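Local coordinates for putative aldolase (Bacteroides vulgatus ATCC 8482, PDB 3DXI), which is of unestablished function but has a TIM-barrel fold and belongs by sequence to the HMGL-like family, at residues G268-L271 with P272-L275. Sequence-based numbering, arbitrary orientation.
Sequences GTNL and PYML
Asn270 turns its side chain back on the first turn of helix 271-278 and takes the amide of Tyr273: OD1 to Tyr273 N is 3.0 Å, a fairly straight bond (159° at the hydrogen) with the donor a little off the carbonyl plane. With chi1 at 46°, CG sits between the backbone N and the carbonyl carbon, which brings OD1 round to the Tyr273 amide. That sets the side-chain amide beside the CD2 and CE2 atoms of the Tyr273 ring, the two planes 22° apart and Asn270 ND2 3.3 Å from Tyr273 CD2. The main chain of Asn270 is used as well. Asn270 O receives Met274 N at 2.7 Å; the donor nitrogen lies nearly in line with the carbonyl, but the bond is bent at the N-H. One residue later Leu271 O receives Leu275 N at 2.9 Å. Pro272 has no N-H to satisfy and sits at the first turn, where none is required; Pro272 CD lies 3.0 Å from Asn270 OD1. Thr269 OG1 rests 3.6 Å from Met274 CG, but its hydrogen bond goes to Asn196 O. Leu271 CD1 meets Leu275 CG at 4.1 Å, and both leucines pack on Phe297 of helix 297-302, Leu271 also on Thr236 and Leu275 on Phe248 of the second subunit. This is an asparagine N-cap with proline two residues on, starting a helix beyond the eight-stranded barrel, at the dimer contact.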
loop_
_atom_site.group_PDB
_atom_site.type_symbol
_atom_site.label_atom_id
_atom_site.label_comp_id
_atom_site.label_asym_id
_atom_site.label_seq_id
_atom_site.Cartn_x
_atom_site.Cartn_y
_atom_site.Cartn_z
ATOM N N GLY A 268 -3.614 9.722 3.917
ATOM C CA GLY A 268 -2.701 8.752 3.345
ATOM C C GLY A 268 -1.506 8.673 4.270
ATOM O O GLY A 268 -1.264 9.600 5.047
ATOM N N THR A 269 -0.754 7.583 4.190
ATOM C CA THR A 269 0.397 7.400 5.068
ATOM C C THR A 269 1.607 8.244 4.660
ATOM O O THR A 269 1.678 8.756 3.545
ATOM C CB THR A 269 0.814 5.909 5.123
ATOM O OG1 THR A 269 1.747 5.717 6.190
ATOM C CG2 THR A 269 1.479 5.485 3.810
ATOM N N ASN A 270 2.538 8.402 5.597
ATOM C CA ASN A 270 3.771 9.150 5.392
ATOM C C ASN A 270 4.746 8.648 6.455
ATOM O O ASN A 270 4.371 7.812 7.275
ATOM C CB ASN A 270 3.540 10.666 5.514
ATOM C CG ASN A 270 2.710 11.049 6.729
ATOM O OD1 ASN A 270 2.961 10.594 7.844
ATOM N ND2 ASN A 270 1.720 11.914 6.513
ATOM N N LEU A 271 5.977 9.153 6.466
ATOM C CA LEU A 271 6.960 8.647 7.428
ATOM C C LEU A 271 6.493 8.686 8.879
ATOM O O LEU A 271 6.703 7.728 9.614
ATOM C CB LEU A 271 8.308 9.364 7.276
ATOM C CG LEU A 271 9.423 8.821 8.186
ATOM C CD1 LEU A 271 9.531 7.305 8.029
ATOM C CD2 LEU A 271 10.755 9.494 7.850
ATOM N N PRO A 272 5.872 9.796 9.318
ATOM C CA PRO A 272 5.394 9.874 10.702
ATOM C C PRO A 272 4.346 8.791 10.985
ATOM O O PRO A 272 4.359 8.157 12.045
ATOM C CB PRO A 272 4.788 11.269 10.776
ATOM C CG PRO A 272 5.651 12.050 9.841
ATOM C CD PRO A 272 5.783 11.114 8.662
ATOM N N TYR A 273 3.434 8.586 10.033
ATOM C CA TYR A 273 2.393 7.573 10.194
ATOM C C TYR A 273 2.928 6.163 10.011
ATOM O O TYR A 273 2.373 5.212 10.563
ATOM C CB TYR A 273 1.220 7.836 9.240
ATOM C CG TYR A 273 0.474 9.108 9.575
ATOM C CD1 TYR A 273 0.259 9.473 10.901
ATOM C CD2 TYR A 273 -0.024 9.938 8.577
ATOM C CE1 TYR A 273 -0.435 10.639 11.229
ATOM C CE2 TYR A 273 -0.723 11.109 8.891
ATOM C CZ TYR A 273 -0.924 11.449 10.224
ATOM O OH TYR A 273 -1.613 12.590 10.567
HETATM N N MSE A 274 4.001 6.014 9.243
HETATM C CA MSE A 274 4.594 4.691 9.069
HETATM C C MSE A 274 5.230 4.318 10.404
HETATM O O MSE A 274 5.131 3.176 10.859
HETATM C CB MSE A 274 5.688 4.709 7.994
HETATM C CG MSE A 274 5.171 4.806 6.567
HETATM SE SE MSE A 274 6.562 5.211 5.293
HETATM C CE MSE A 274 5.504 6.077 3.920
ATOM N N LEU A 275 5.898 5.294 11.019
ATOM C CA LEU A 275 6.562 5.079 12.301
ATOM C C LEU A 275 5.563 4.719 13.394
ATOM O O LEU A 275 5.804 3.810 14.181
ATOM C CB LEU A 275 7.359 6.325 12.706
ATOM C CG LEU A 275 8.655 6.574 11.922
ATOM C CD1 LEU A 275 9.170 7.975 12.181
ATOM C CD2 LEU A 275 9.694 5.536 12.322
#